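Local coordinates for CRISPR-associated endonuclease Cas9 (Campylobacter jejuni subsp. jejuni serotype O:2, PDB 5X2H), which is an RNA-guided endonuclease of bacterial CRISPR immunity that binds crRNA and tracrRNA and cuts both strands of matching invading DNA, at residues 651-656 with 660-665; 666-669 with 674-677. All coordinates share one frame; numbering follows the deposited sequence.

Contact 1. Residues 651-656 with 660-665. With nucleotides of chain D.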
# COMPACT_ATOMS: atom_id res chain seq x y z
N GLN A 651 18.91 18.94 28.81
CA GLN A 651 20.17 19.61 28.50
C GLN A 651 20.02 20.57 27.32
O GLN A 651 20.55 21.68 27.35
CB GLN A 651 21.26 18.57 28.20
CG GLN A 651 22.54 19.19 27.65
CD GLN A 651 23.77 18.34 27.93
OE1 GLN A 651 23.96 17.28 27.33
NE2 GLN A 651 24.61 18.81 28.84
N SER A 652 19.29 20.16 26.29
CA SER A 652 19.20 20.99 25.09
C SER A 652 18.24 22.16 25.27
O SER A 652 18.51 23.26 24.77
CB SER A 652 18.77 20.13 23.90
OG SER A 652 18.59 20.93 22.74
N TYR A 653 17.14 21.96 25.98
CA TYR A 653 16.10 22.98 26.07
C TYR A 653 16.16 23.83 27.33
O TYR A 653 15.62 24.94 27.33
CB TYR A 653 14.71 22.32 25.97
CG TYR A 653 14.36 21.79 24.60
CD1 TYR A 653 15.15 22.08 23.49
CD2 TYR A 653 13.23 21.00 24.40
CE1 TYR A 653 14.84 21.60 22.24
CE2 TYR A 653 12.91 20.51 23.15
CZ TYR A 653 13.72 20.82 22.07
OH TYR A 653 13.40 20.34 20.82
N GLY A 654 16.80 23.34 28.39
CA GLY A 654 16.88 24.09 29.63
C GLY A 654 15.99 23.53 30.73
O GLY A 654 15.19 24.26 31.33
N GLY A 655 16.12 22.23 31.01
CA GLY A 655 15.38 21.60 32.08
C GLY A 655 13.87 21.56 31.84
O GLY A 655 13.38 21.59 30.71
N LYS A 656 13.14 21.47 32.96
CA LYS A 656 11.68 21.39 32.90
C LYS A 656 11.09 22.65 32.27
O LYS A 656 10.11 22.57 31.51
CB LYS A 656 11.10 21.19 34.30
CG LYS A 656 11.21 19.79 34.86
CD LYS A 656 10.61 19.73 36.26
CE LYS A 656 11.02 18.47 37.02
NZ LYS A 656 10.37 17.24 36.50
N LEU A 660 8.55 22.60 28.83
CA LEU A 660 7.22 23.19 28.78
C LEU A 660 7.14 24.29 27.74
O LEU A 660 6.11 24.47 27.08
CB LEU A 660 6.84 23.74 30.16
CG LEU A 660 6.70 22.70 31.27
CD1 LEU A 660 6.65 23.37 32.63
CD2 LEU A 660 5.46 21.84 31.05
N LYS A 661 8.23 25.04 27.55
CA LYS A 661 8.25 26.08 26.53
C LYS A 661 8.28 25.47 25.14
O LYS A 661 7.57 25.94 24.24
CB LYS A 661 9.46 26.99 26.75
CG LYS A 661 9.47 28.23 25.88
CD LYS A 661 10.48 29.22 26.41
CE LYS A 661 10.40 30.52 25.65
NZ LYS A 661 11.23 31.58 26.30
N ALA A 662 9.09 24.43 24.94
CA ALA A 662 9.11 23.74 23.66
C ALA A 662 7.74 23.16 23.33
O ALA A 662 7.31 23.17 22.17
CB ALA A 662 10.17 22.64 23.68
N LEU A 663 7.04 22.64 24.34
CA LEU A 663 5.69 22.14 24.11
C LEU A 663 4.75 23.26 23.70
O LEU A 663 3.90 23.08 22.81
CB LEU A 663 5.16 21.44 25.37
CG LEU A 663 5.76 20.06 25.65
CD1 LEU A 663 5.33 19.55 27.02
CD2 LEU A 663 5.36 19.09 24.55
N GLU A 664 4.89 24.44 24.31
CA GLU A 664 4.02 25.55 23.97
C GLU A 664 4.29 26.09 22.57
O GLU A 664 3.39 26.69 21.97
CB GLU A 664 4.17 26.68 25.00
CG GLU A 664 2.89 27.47 25.20
CD GLU A 664 3.12 28.87 25.71
OE1 GLU A 664 3.98 29.06 26.61
OE2 GLU A 664 2.45 29.80 25.21
N LEU A 665 5.49 25.89 22.04
CA LEU A 665 5.86 26.39 20.73
C LEU A 665 5.69 25.36 19.62
O LEU A 665 5.75 25.72 18.44
CB LEU A 665 7.31 26.89 20.73
CG LEU A 665 7.58 28.15 21.55
CD1 LEU A 665 9.08 28.36 21.72
CD2 LEU A 665 6.95 29.35 20.88
P DA D 5 16.07 21.19 18.35
OP1 DA D 5 14.88 20.40 18.75
OP2 DA D 5 16.03 22.67 18.40
O5' DA D 5 17.31 20.70 19.23
C5' DA D 5 17.55 19.31 19.36
C4' DA D 5 19.00 18.97 19.09
O4' DA D 5 19.27 19.09 17.67
C3' DA D 5 20.02 19.87 19.80
O3' DA D 5 20.89 19.07 20.56
C2' DA D 5 20.75 20.59 18.66
C1' DA D 5 20.55 19.64 17.49
N9 DA D 5 20.57 20.30 16.18
C8 DA D 5 19.72 21.28 15.74
N7 DA D 5 19.96 21.68 14.52
C5 DA D 5 21.04 20.90 14.13
C6 DA D 5 21.78 20.85 12.93
N6 DA D 5 21.52 21.62 11.87
N1 DA D 5 22.80 19.97 12.86
C2 DA D 5 23.07 19.21 13.93
N3 DA D 5 22.44 19.17 15.10
C4 DA D 5 21.43 20.05 15.14
P DC D 6 21.98 19.75 21.52
OP1 DC D 6 22.19 18.81 22.65
OP2 DC D 6 21.57 21.15 21.79
O5' DC D 6 23.31 19.77 20.62
C5' DC D 6 23.84 18.55 20.13
C4' DC D 6 24.97 18.80 19.15
O4' DC D 6 24.45 19.44 17.96
C3' DC D 6 26.09 19.71 19.67
O3' DC D 6 27.35 19.08 19.50
C2' DC D 6 25.97 20.97 18.81
C1' DC D 6 25.37 20.41 17.53
N1 DC D 6 24.65 21.43 16.72
C2 DC D 6 25.00 21.61 15.38
O2 DC D 6 25.89 20.91 14.89
N3 DC D 6 24.33 22.54 14.65
C4 DC D 6 23.37 23.27 15.22
N4 DC D 6 22.74 24.17 14.46
C5 DC D 6 23.01 23.10 16.59
C6 DC D 6 23.67 22.18 17.30
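Ser-652 and Tyr-653 reach the DNA from the end of helix 650-653, and Tyr-653 also meets helix 655-665. Ser-652 comes first. Its OG is anti to the backbone N (chi1 176°) and gives a hydrogen bond of 3.1 Å to OP2 of DC6 of chain D. Tyr-653 follows with its hydroxyl on the preceding phosphate. Its OH donates to OP1 of DA5 of chain D over 2.5 Å, a short bond. That oxygen lies at the edge of the ring, in its plane. Two consecutive residues thus hold two consecutive phosphates of one DNA strand. Neither bond reads a base, so this grip should not depend on sequence.

The same tyrosine ring closes the protein side of the contact. Its CE2 lies 3.5 Å from CB of Ala-662, and CD2 is equally near. The methyl approaches the ring obliquely. The CD2-CE2 bond of the ring therefore meets the helix, while the hydroxyl end reaches the DNA. Gly-654 and Gly-655 follow, both with positive phi, and the chain turns here between the two helices. At Lys-656 the contact becomes a helical backbone bond: Leu-660 N donates to Lys-656 O at 3.1 Å, and the bond is nearly straight (173°). Leu-660 CG lies 3.4 Å from the same oxygen of Lys-656. NZ of Lys-656 is hydrogen-bonded to the hydroxyl of Tyr-650.

Both segments belong to the wedge domain. Phe-649 meets the Tyr-653 ring. Ile-723, from a loop, touches Tyr-653 and Ala-662, and Ile-668 of strand 668-671 packs on both as well. Lys-661 ties helix 655-665 to Asp-725 by a salt bridge.

Contact 2. Residues 666-669 with 674-677. With nucleotides of chain B.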
# COMPACT_ATOMS: atom_id res chain seq x y z
N GLY A 666 5.48 24.09 19.96
CA GLY A 666 5.36 23.05 18.97
C GLY A 666 6.66 22.41 18.54
O GLY A 666 6.66 21.64 17.57
N LYS A 667 7.77 22.71 19.21
CA LYS A 667 9.04 22.06 18.89
C LYS A 667 9.01 20.58 19.25
O LYS A 667 9.75 19.79 18.67
CB LYS A 667 10.19 22.77 19.61
CG LYS A 667 10.38 24.22 19.20
CD LYS A 667 11.39 24.92 20.09
CE LYS A 667 12.74 24.23 20.05
NZ LYS A 667 13.36 24.29 18.70
N ILE A 668 8.16 20.21 20.21
CA ILE A 668 7.87 18.82 20.53
C ILE A 668 6.39 18.74 20.86
O ILE A 668 5.74 19.74 21.17
CB ILE A 668 8.71 18.27 21.71
CG1 ILE A 668 8.65 19.24 22.89
CG2 ILE A 668 10.14 18.00 21.27
CD1 ILE A 668 9.35 18.73 24.14
N ARG A 669 5.85 17.52 20.80
CA ARG A 669 4.45 17.28 21.09
C ARG A 669 4.32 16.31 22.26
O ARG A 669 5.24 15.54 22.57
CB ARG A 669 3.72 16.71 19.86
CG ARG A 669 4.08 17.38 18.55
CD ARG A 669 3.50 18.77 18.44
NE ARG A 669 3.94 19.43 17.21
CZ ARG A 669 3.36 20.49 16.67
NH1 ARG A 669 2.29 21.03 17.25
NH2 ARG A 669 3.83 21.02 15.55
N LYS A 674 2.81 11.26 26.20
CA LYS A 674 4.11 10.81 25.72
C LYS A 674 4.77 11.92 24.91
O LYS A 674 4.13 12.52 24.04
CB LYS A 674 3.97 9.55 24.86
CG LYS A 674 2.95 8.55 25.39
CD LYS A 674 2.68 7.46 24.37
CE LYS A 674 1.45 6.64 24.74
NZ LYS A 674 1.61 5.94 26.04
N ILE A 675 6.04 12.19 25.20
CA ILE A 675 6.80 13.21 24.48
C ILE A 675 7.28 12.62 23.16
O ILE A 675 7.87 11.53 23.13
CB ILE A 675 7.99 13.70 25.32
CG1 ILE A 675 7.50 14.27 26.66
CG2 ILE A 675 8.78 14.75 24.55
CD1 ILE A 675 6.87 15.64 26.55
N VAL A 676 7.03 13.33 22.06
CA VAL A 676 7.41 12.89 20.72
C VAL A 676 7.91 14.09 19.92
O VAL A 676 7.47 15.22 20.12
CB VAL A 676 6.23 12.21 19.99
CG1 VAL A 676 5.87 10.88 20.65
CG2 VAL A 676 5.03 13.15 19.97
N LYS A 677 8.83 13.82 19.00
CA LYS A 677 9.30 14.86 18.09
C LYS A 677 8.31 15.05 16.94
O LYS A 677 7.40 14.24 16.72
CB LYS A 677 10.69 14.51 17.54
CG LYS A 677 11.77 14.39 18.61
CD LYS A 677 13.14 14.19 17.98
CE LYS A 677 14.23 14.13 19.04
NZ LYS A 677 15.57 13.96 18.42
P A B 47 -6.03 0.99 27.28
OP1 A B 47 -7.37 1.49 26.88
OP2 A B 47 -5.58 -0.38 26.91
O5' A B 47 -4.91 1.97 26.72
C5' A B 47 -4.97 3.37 26.96
C4' A B 47 -3.73 4.07 26.47
O4' A B 47 -2.57 3.64 27.23
C3' A B 47 -3.34 3.80 25.03
O3' A B 47 -4.11 4.53 24.10
C2' A B 47 -1.86 4.17 25.03
O2' A B 47 -1.70 5.58 25.00
C1' A B 47 -1.43 3.66 26.40
N9 A B 47 -0.86 2.30 26.33
C8 A B 47 -1.49 1.10 26.53
N7 A B 47 -0.70 0.06 26.37
C5 A B 47 0.53 0.61 26.04
C6 A B 47 1.78 0.04 25.75
N6 A B 47 2.02 -1.28 25.74
N1 A B 47 2.80 0.88 25.46
C2 A B 47 2.57 2.20 25.46
N3 A B 47 1.44 2.85 25.72
C4 A B 47 0.44 1.99 26.00
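A two-stranded antiparallel beta hairpin, strands 668-671 and 674-677, holds this contact, with Arg-669 and Val-676 as its hydrogen-bonded pair. Arg-669 N donates to Val-676 O at 2.9 Å, in an almost straight bond (177°). The return bond, Val-676 N to Arg-669 O, is also 2.9 Å but more bent (162°). Arg-669 O takes a second, softer contact from CA of Ile-675, at 3.4 Å. On the face of this pair, CB of Arg-669 lies 3.8 Å from CG2 of Val-676. That methyl also lies 3.5 Å from Arg-669 O. The arginine chain bends at chi2 and carries its guanidinium back over Gly-666, whose carbonyl oxygen lies above one face near the rim. NE is hydrogen-bonded to OD1 of Asn-678, and NH2 forms a salt bridge with Asp-704.

The hairpin follows helix 655-665 after a short turn in the wedge domain. Ile-668 packs between the hairpin and the helix. Its CD1 meets CG2 of Ile-675 at 4.0 Å, the two side chains crossing at a slant. The same isoleucine packs on Val-659 and Leu-663 of the helix. Gly-666 leaves the helix with positive phi. Lys-667 NZ forms a salt bridge with a DNA phosphate.

At the start of the second strand, Lys-674 turns to the RNA. Its chain is extended until chi4 (-62°), and NZ donates to N3 of A47 of chain B at 3.1 Å. N3 lies on the minor-groove edge of the adenine. Phe-643 makes a cation-pi contact with the same lysine, and Ile-675 shares backbone hydrogen bonding with Arg-644.

Overall arrangement
Contact 1 and contact 2 are neighbours in series, with centres about 10 Å apart, and a two-residue turn at Gly-666 and Lys-667 joins helix 655-665 to the hairpin. Contact 1 is partly buried: its tyrosine and alanine are covered, while Lys-656 and Leu-660 are exposed. Contact 2 is buried. Their bonding differs accordingly: a helical bond and a ring-methyl contact in the first, paired strand bonds and aliphatic packing in the second. A probable hydrogen bond from Lys-667 N to Ala-662 O joins them, and Leu-663 CD2 packs on Ile-668 O. Residues 651-656 hold DNA phosphates with hydroxyls, whereas contact 2 uses lysines, one for DNA and one for RNA.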